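Local coordinates for hypothetical protein SMU.848 (Streptococcus mutans, PDB 2G0I) that is probably a cysteine protease of the Prp family with a likely role in ribosome biogenesis, at residues E48-T53 / L118-F123; C87-Q92 / I103-I108. All blocks are in the same frame, centred on the assembly; numbering follows the deposited sequence.

Interaction 1 (E48-T53 / L118-F123)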
ATOM      1  N   GLU B  48      -1.772  15.994   7.404  1.00 11.18           N
ATOM      2  CA  GLU B  48      -0.603  16.810   7.150  1.00 12.70           C
ATOM      3  C   GLU B  48       0.709  16.084   7.354  1.00 12.05           C
ATOM      4  O   GLU B  48       1.649  16.356   6.642  1.00 11.20           O
ATOM      5  CB  GLU B  48      -0.621  18.083   8.009  1.00 14.64           C
ATOM      6  CG  GLU B  48      -1.802  19.002   7.616  1.00 18.92           C
ATOM      7  CD  GLU B  48      -1.442  20.481   7.675  1.00 20.67           C
ATOM      8  OE1 GLU B  48      -1.907  21.240   6.804  1.00 23.10           O
ATOM      9  OE2 GLU B  48      -0.704  20.854   8.578  1.00 20.86           O
ATOM     10  N   SER B  49       0.770  15.182   8.328  1.00 12.47           N
ATOM     11  CA  SER B  49       2.009  14.444   8.577  1.00 12.40           C
ATOM     12  C   SER B  49       1.796  13.084   9.216  1.00 12.33           C
ATOM     13  O   SER B  49       0.790  12.830   9.868  1.00 10.66           O
ATOM     14  CB  SER B  49       2.971  15.260   9.444  1.00 13.43           C
ATOM     15  OG  SER B  49       2.460  15.432  10.768  1.00 15.69           O
ATOM     16  N   VAL B  50       2.791  12.221   9.051  1.00 10.92           N
ATOM     17  CA  VAL B  50       2.801  10.952   9.770  1.00  9.73           C
ATOM     18  C   VAL B  50       4.229  10.667  10.180  1.00 11.63           C
ATOM     19  O   VAL B  50       5.180  10.893   9.399  1.00 12.05           O
ATOM     20  CB  VAL B  50       2.143   9.785   8.961  1.00 11.12           C
ATOM     21  CG1 VAL B  50       2.900   9.567   7.668  1.00 11.19           C
ATOM     22  CG2 VAL B  50       2.172   8.477   9.789  1.00 11.88           C
ATOM     23  N   GLU B  51       4.372  10.210  11.420  1.00 12.10           N
ATOM     24  CA  GLU B  51       5.658   9.901  11.978  1.00 14.48           C
ATOM     25  C   GLU B  51       5.622   8.456  12.405  1.00 15.27           C
ATOM     26  O   GLU B  51       4.695   8.068  13.105  1.00 12.75           O
ATOM     27  CB  GLU B  51       5.953  10.852  13.140  1.00 16.07           C
ATOM     28  CG  GLU B  51       7.215  10.506  13.909  1.00 20.98           C
ATOM     29  CD  GLU B  51       7.455  11.443  15.105  1.00 24.86           C
ATOM     30  OE1 GLU B  51       6.966  12.593  15.078  1.00 27.82           O
ATOM     31  OE2 GLU B  51       8.144  11.018  16.057  1.00 26.91           O
ATOM     32  N   LEU B  52       6.595   7.649  11.978  1.00 11.96           N
ATOM     33  CA  LEU B  52       6.643   6.253  12.426  1.00 16.71           C
ATOM     34  C   LEU B  52       7.947   5.896  13.092  1.00 14.78           C
ATOM     35  O   LEU B  52       8.995   6.328  12.644  1.00 15.22           O
ATOM     36  CB  LEU B  52       6.412   5.287  11.272  1.00 19.04           C
ATOM     37  CG  LEU B  52       5.057   5.425  10.578  1.00 20.87           C
ATOM     38  CD1 LEU B  52       5.294   6.182   9.298  1.00 24.80           C
ATOM     39  CD2 LEU B  52       4.438   4.098  10.322  1.00 23.55           C
ATOM     40  N   THR B  53       7.878   5.062  14.129  1.00 15.27           N
ATOM     41  CA  THR B  53       9.106   4.547  14.754  1.00 17.85           C
ATOM     42  C   THR B  53       8.987   3.043  14.914  1.00 19.02           C
ATOM     43  O   THR B  53       7.881   2.537  15.012  1.00 15.04           O
ATOM     44  CB  THR B  53       9.357   5.218  16.137  1.00 18.59           C
ATOM     45  OG1 THR B  53       8.263   4.916  17.029  1.00 16.63           O
ATOM     46  CG2 THR B  53       9.482   6.745  15.996  1.00 18.07           C
ATOM     47  N   LEU B 118      -6.223  11.591  -0.900  1.00 15.33           N
ATOM     48  CA  LEU B 118      -6.729  10.226  -1.115  1.00 14.14           C
ATOM     49  C   LEU B 118      -5.628   9.218  -0.827  1.00 11.27           C
ATOM     50  O   LEU B 118      -5.878   8.221  -0.157  1.00 10.16           O
ATOM     51  CB  LEU B 118      -7.241  10.013  -2.530  1.00 14.37           C
ATOM     52  CG  LEU B 118      -7.728   8.574  -2.812  1.00 13.78           C
ATOM     53  CD1 LEU B 118      -8.879   8.135  -1.903  1.00 14.24           C
ATOM     54  CD2 LEU B 118      -8.187   8.511  -4.235  1.00 15.04           C
ATOM     55  N   LEU B 119      -4.434   9.458  -1.347  1.00 10.34           N
ATOM     56  CA  LEU B 119      -3.283   8.572  -1.085  1.00  9.39           C
ATOM     57  C   LEU B 119      -2.938   8.506   0.411  1.00 10.39           C
ATOM     58  O   LEU B 119      -2.686   7.426   0.978  1.00  9.83           O
ATOM     59  CB  LEU B 119      -2.066   9.027  -1.901  1.00 10.95           C
ATOM     60  CG  LEU B 119      -2.238   8.804  -3.423  1.00 11.99           C
ATOM     61  CD1 LEU B 119      -1.087   9.492  -4.164  1.00 11.22           C
ATOM     62  CD2 LEU B 119      -2.291   7.298  -3.696  1.00 11.17           C
ATOM     63  N   PHE B 120      -2.945   9.658   1.054  1.00 10.54           N
ATOM     64  CA  PHE B 120      -2.620   9.748   2.477  1.00 11.14           C
ATOM     65  C   PHE B 120      -3.693   9.022   3.328  1.00 11.15           C
ATOM     66  O   PHE B 120      -3.366   8.360   4.328  1.00 10.88           O
ATOM     67  CB  PHE B 120      -2.522  11.234   2.885  1.00 11.74           C
ATOM     68  CG  PHE B 120      -1.537  11.510   4.011  1.00 12.33           C
ATOM     69  CD1 PHE B 120      -0.907  12.756   4.081  1.00 12.02           C
ATOM     70  CD2 PHE B 120      -1.194  10.510   4.947  1.00 12.55           C
ATOM     71  CE1 PHE B 120       0.053  13.008   5.097  1.00 13.30           C
ATOM     72  CE2 PHE B 120      -0.243  10.747   5.966  1.00 12.78           C
ATOM     73  CZ  PHE B 120       0.360  12.015   6.042  1.00 12.89           C
ATOM     74  N   GLU B 121      -4.960   9.145   2.955  1.00 10.41           N
ATOM     75  CA  GLU B 121      -6.043   8.447   3.686  1.00 10.30           C
ATOM     76  C   GLU B 121      -5.962   6.951   3.459  1.00 11.87           C
ATOM     77  O   GLU B 121      -6.239   6.173   4.379  1.00 10.92           O
ATOM     78  CB  GLU B 121      -7.426   8.948   3.265  1.00 13.89           C
ATOM     79  CG  GLU B 121      -7.651  10.418   3.668  1.00 14.35           C
ATOM     80  CD  GLU B 121      -8.180  10.652   5.069  1.00 18.47           C
ATOM     81  OE1 GLU B 121      -8.332   9.684   5.858  1.00 17.39           O
ATOM     82  OE2 GLU B 121      -8.505  11.834   5.341  1.00 18.39           O
ATOM     83  N   ALA B 122      -5.601   6.548   2.236  1.00  9.71           N
ATOM     84  CA  ALA B 122      -5.391   5.098   1.969  1.00 10.35           C
ATOM     85  C   ALA B 122      -4.287   4.537   2.844  1.00 10.94           C
ATOM     86  O   ALA B 122      -4.379   3.427   3.322  1.00 11.52           O
ATOM     87  CB  ALA B 122      -5.046   4.887   0.543  1.00 10.38           C
ATOM     88  N   PHE B 123      -3.219   5.297   3.008  1.00 11.78           N
ATOM     89  CA  PHE B 123      -2.126   4.901   3.909  1.00 10.57           C
ATOM     90  C   PHE B 123      -2.609   4.808   5.339  1.00 11.59           C
ATOM     91  O   PHE B 123      -2.309   3.830   6.030  1.00 10.77           O
ATOM     92  CB  PHE B 123      -0.939   5.870   3.795  1.00 11.48           C
ATOM     93  CG  PHE B 123       0.177   5.554   4.738  1.00 12.48           C
ATOM     94  CD1 PHE B 123       0.918   4.352   4.582  1.00 10.29           C
ATOM     95  CD2 PHE B 123       0.479   6.428   5.779  1.00 12.29           C
ATOM     96  CE1 PHE B 123       1.962   4.047   5.453  1.00 12.31           C
ATOM     97  CE2 PHE B 123       1.544   6.143   6.678  1.00 11.93           C
ATOM     98  CZ  PHE B 123       2.264   4.949   6.514  1.00 11.85           C
TER
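A chi1 of 177° carries the Phe-123 ring away from its own backbone N and toward Val-50, whose CG2 is likewise anti to its N while CG1 sits between N and the carbonyl carbon. Both valine methyls therefore meet the end of that ring: CG1 of Val-50 lies 3.8 Å from CE2 of Phe-123, obliquely placed, and CG2 reaches the same CE2 at the ring edge, in its plane. CG1 also serves the second aromatic, 3.8 Å from CE2 of Phe-120, so that one methyl is shared by two rings a helical turn apart. Val-50 and Phe-120 run past each other in opposite directions, and the phenyl pushes on until its far end meets the strand backbone. There CZ of Phe-120 comes within 3.6 Å of Ser-49 C, which lies at the ring edge, and CE1 is 3.9 Å from Glu-48 C. Leu-52 adds a looser touch, its CD1 4.3 Å from CZ of Phe-123 and near the plane of that ring. The contact across the two segments is apolar, and every touching residue is buried. Glu-48 and Ser-49 form a classic beta bulge opposite Ile-41; the CB of Glu-48 points away from the helix, and its carboxylate is salt-bridged to Arg-43 and Lys-111. Helix 114-133 thus packs on one face of the sheet at strand 46-53, the two short axes 10.7 Å apart and inclined by 31°, with Phe-123 also against Leu-73 and Leu-77 of helix 61-84 and strands 36-43 and 100-104 flanking 46-53.

Interaction 2 (C87-Q92 / I103-I108)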
ATOM      1  N   CYS B  87       3.304  15.697  -6.062  1.00 27.03           N
ATOM      2  CA  CYS B  87       3.565  16.161  -4.704  1.00 26.96           C
ATOM      3  C   CYS B  87       4.905  15.606  -4.189  1.00 28.66           C
ATOM      4  O   CYS B  87       5.037  14.401  -3.908  1.00 26.54           O
ATOM      5  CB  CYS B  87       2.390  15.744  -3.798  1.00 25.27           C
ATOM      6  SG  CYS B  87       2.469  16.218  -2.040  1.00 26.26           S
ATOM      7  N   THR B  88       5.912  16.473  -4.065  1.00 29.96           N
ATOM      8  CA  THR B  88       7.140  16.030  -3.429  1.00 32.00           C
ATOM      9  C   THR B  88       7.092  16.345  -1.953  1.00 29.25           C
ATOM     10  O   THR B  88       6.893  17.498  -1.520  1.00 30.45           O
ATOM     11  CB  THR B  88       8.462  16.500  -4.126  1.00 34.04           C
ATOM     12  OG1 THR B  88       8.509  15.966  -5.454  1.00 36.04           O
ATOM     13  CG2 THR B  88       9.710  15.995  -3.377  1.00 34.77           C
ATOM     14  N   VAL B  89       7.237  15.291  -1.177  1.00 25.28           N
ATOM     15  CA  VAL B  89       7.092  15.441   0.249  1.00 23.07           C
ATOM     16  C   VAL B  89       8.434  15.794   0.859  1.00 20.83           C
ATOM     17  O   VAL B  89       9.497  15.586   0.246  1.00 19.40           O
ATOM     18  CB  VAL B  89       6.412  14.173   0.892  1.00 24.80           C
ATOM     19  CG1 VAL B  89       5.186  13.811   0.083  1.00 26.83           C
ATOM     20  CG2 VAL B  89       7.372  12.972   0.971  1.00 23.26           C
ATOM     21  N   SER B  90       8.368  16.332   2.068  1.00 16.71           N
ATOM     22  CA  SER B  90       9.507  16.391   2.916  1.00 14.65           C
ATOM     23  C   SER B  90       9.500  15.037   3.640  1.00 16.24           C
ATOM     24  O   SER B  90       8.454  14.578   4.116  1.00 14.70           O
ATOM     25  CB  SER B  90       9.324  17.548   3.878  1.00 16.46           C
ATOM     26  OG  SER B  90      10.262  17.502   4.917  1.00 17.67           O
ATOM     27  N   LEU B  91      10.662  14.403   3.715  1.00 14.43           N
ATOM     28  CA  LEU B  91      10.758  13.051   4.269  1.00 14.14           C
ATOM     29  C   LEU B  91      12.056  12.967   5.028  1.00 14.74           C
ATOM     30  O   LEU B  91      13.123  13.216   4.462  1.00 14.07           O
ATOM     31  CB  LEU B  91      10.789  12.020   3.120  1.00 14.65           C
ATOM     32  CG  LEU B  91      11.148  10.587   3.599  1.00 14.87           C
ATOM     33  CD1 LEU B  91      10.066   9.944   4.487  1.00 15.81           C
ATOM     34  CD2 LEU B  91      11.463   9.681   2.417  1.00 16.79           C
ATOM     35  N   GLN B  92      11.979  12.602   6.304  1.00 13.89           N
ATOM     36  CA  GLN B  92      13.183  12.347   7.118  1.00 17.59           C
ATOM     37  C   GLN B  92      13.132  10.861   7.447  1.00 17.82           C
ATOM     38  O   GLN B  92      12.084  10.358   7.859  1.00 12.35           O
ATOM     39  CB  GLN B  92      13.100  13.188   8.387  1.00 21.62           C
ATOM     40  CG  GLN B  92      14.333  13.134   9.256  1.00 26.67           C
ATOM     41  CD  GLN B  92      15.604  13.447   8.453  1.00 31.12           C
ATOM     42  OE1 GLN B  92      15.828  14.602   8.005  1.00 34.20           O
ATOM     43  NE2 GLN B  92      16.440  12.415   8.251  1.00 31.03           N
ATOM     44  N   ILE B 103       6.905  11.699   7.268  1.00 13.15           N
ATOM     45  CA  ILE B 103       6.446  12.292   5.999  1.00 15.01           C
ATOM     46  C   ILE B 103       5.701  13.539   6.389  1.00 15.33           C
ATOM     47  O   ILE B 103       4.772  13.464   7.196  1.00 16.15           O
ATOM     48  CB  ILE B 103       5.497  11.342   5.252  1.00 16.34           C
ATOM     49  CG1 ILE B 103       6.237  10.028   4.983  1.00 17.35           C
ATOM     50  CG2 ILE B 103       4.972  11.981   3.931  1.00 17.13           C
ATOM     51  CD1 ILE B 103       5.316   8.798   4.874  1.00 18.86           C
ATOM     52  N   ASP B 104       6.095  14.697   5.849  1.00 14.19           N
ATOM     53  CA  ASP B 104       5.512  15.934   6.358  1.00 15.66           C
ATOM     54  C   ASP B 104       5.102  16.811   5.182  1.00 15.77           C
ATOM     55  O   ASP B 104       5.950  17.185   4.378  1.00 19.29           O
ATOM     56  CB  ASP B 104       6.497  16.628   7.268  1.00 17.47           C
ATOM     57  CG  ASP B 104       5.878  17.813   8.028  1.00 20.75           C
ATOM     58  OD1 ASP B 104       4.730  18.228   7.759  1.00 17.64           O
ATOM     59  OD2 ASP B 104       6.570  18.315   8.929  1.00 23.58           O
ATOM     60  N   LEU B 105       3.805  17.068   5.074  1.00 11.53           N
ATOM     61  CA  LEU B 105       3.236  17.883   3.989  1.00 15.92           C
ATOM     62  C   LEU B 105       2.877  19.294   4.479  1.00 14.56           C
ATOM     63  O   LEU B 105       2.344  20.112   3.714  1.00 15.86           O
ATOM     64  CB  LEU B 105       1.968  17.229   3.399  1.00 15.03           C
ATOM     65  CG  LEU B 105       2.000  15.867   2.701  1.00 17.04           C
ATOM     66  CD1 LEU B 105       0.631  15.480   2.345  1.00 18.40           C
ATOM     67  CD2 LEU B 105       2.849  15.892   1.430  1.00 22.44           C
ATOM     68  N   SER B 106       3.141  19.554   5.745  1.00 16.79           N
ATOM     69  CA  SER B 106       2.762  20.826   6.396  1.00 20.14           C
ATOM     70  C   SER B 106       3.098  22.080   5.574  1.00 21.82           C
ATOM     71  O   SER B 106       2.305  23.025   5.523  1.00 22.14           O
ATOM     72  CB  SER B 106       3.406  20.905   7.766  1.00 20.59           C
ATOM     73  OG  SER B 106       2.987  19.771   8.527  1.00 22.89           O
ATOM     74  N   TYR B 107       4.252  22.072   4.915  1.00 23.14           N
ATOM     75  CA  TYR B 107       4.702  23.230   4.147  1.00 24.70           C
ATOM     76  C   TYR B 107       4.439  23.143   2.629  1.00 25.10           C
ATOM     77  O   TYR B 107       4.764  24.088   1.912  1.00 24.80           O
ATOM     78  CB  TYR B 107       6.184  23.523   4.460  1.00 29.69           C
ATOM     79  CG  TYR B 107       6.412  23.865   5.927  1.00 31.63           C
ATOM     80  CD1 TYR B 107       6.436  25.184   6.350  1.00 33.36           C
ATOM     81  CD2 TYR B 107       6.573  22.859   6.894  1.00 32.01           C
ATOM     82  CE1 TYR B 107       6.621  25.512   7.709  1.00 33.76           C
ATOM     83  CE2 TYR B 107       6.761  23.174   8.253  1.00 32.39           C
ATOM     84  CZ  TYR B 107       6.787  24.507   8.643  1.00 32.44           C
ATOM     85  OH  TYR B 107       6.983  24.858   9.969  1.00 33.24           O
ATOM     86  N   ILE B 108       3.828  22.049   2.140  1.00 20.68           N
ATOM     87  CA  ILE B 108       3.711  21.818   0.680  1.00 21.32           C
ATOM     88  C   ILE B 108       2.428  22.504   0.222  1.00 21.87           C
ATOM     89  O   ILE B 108       1.399  22.293   0.839  1.00 21.54           O
ATOM     90  CB  ILE B 108       3.631  20.299   0.329  1.00 22.38           C
ATOM     91  CG1 ILE B 108       4.781  19.492   0.981  1.00 22.07           C
ATOM     92  CG2 ILE B 108       3.516  20.093  -1.189  1.00 22.59           C
ATOM     93  CD1 ILE B 108       6.248  20.006   0.742  1.00 22.76           C
TER
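The beta hairpin of strands 90-94 and 100-104 pairs Ser-90 with Asp-104 at its open end, where the chain enters from Cys-87 and leaves toward Ile-108. This antiparallel hydrogen-bonded pair is uneven: Asp-104 N donates to Ser-90 O at 2.9 Å (163° at the hydrogen), whereas the return bond from Ser-90 N to Asp-104 O is weak at 3.5 Å. Ser-90 O also receives a CA-H contact from Ile-103. Leu-91 and Ile-103 form the adjoining non-hydrogen-bonded pair, CD1 of Leu-91 lying 3.9 Å from CG1 of Ile-103. Beyond the ladder the strands give way to loop, and side chains take over. CD2 of Leu-105 touches two partners, 3.4 Å from CG1 of Val-89, a tight carbon pair, and 3.5 Å from SG of Cys-87. The sulfur gets there because SG stands anti to the backbone N (chi1 -180°); CG2 of Ile-108 approaches it more loosely. The other methyl of Val-89, CG2, meets CG2 of Ile-103 at a slant. This end of the hairpin is shaped by an Asx turn, in which OD1 of Asp-104 accepts a hydrogen bond from the backbone N of Ser-106 at 2.9 Å, from the anti side and 33° out of the carboxylate plane, overlapping with a type I turn from Leu-105 to Ile-108. That turn brings Ile-108 back over the incoming chain, its CD1 3.4 Å from Thr-88 O. The apolar cluster continues into the helices: Val-89 touches Leu-81 of helix 61-84, while Cys-87 and Leu-105 both rest on Val-116 of helix 114-133.

Overall arrangement
From the N terminus, strand 46-53 supplies the first half of interaction 1. The chain then runs through helix 61-84 and enters 87-92, and the hairpin carries it back to 103-108, closing interaction 2 as a short loop. Helix 114-133 follows and returns to strand 46-53, so interaction 1 closes a longer loop that contains the whole of interaction 2. Their centres lie 11 Å apart, and they touch: Val-50 O with Ile-103 N is a probable hydrogen bond between neighbouring strands, a second, Glu-48 O with Leu-105 N, reaches the loop just after strand 100-104, and Phe-120 packs on Leu-105. Interaction 1 joins sheet to helical layer, interaction 2 the two strands of the sheet's edge hairpin.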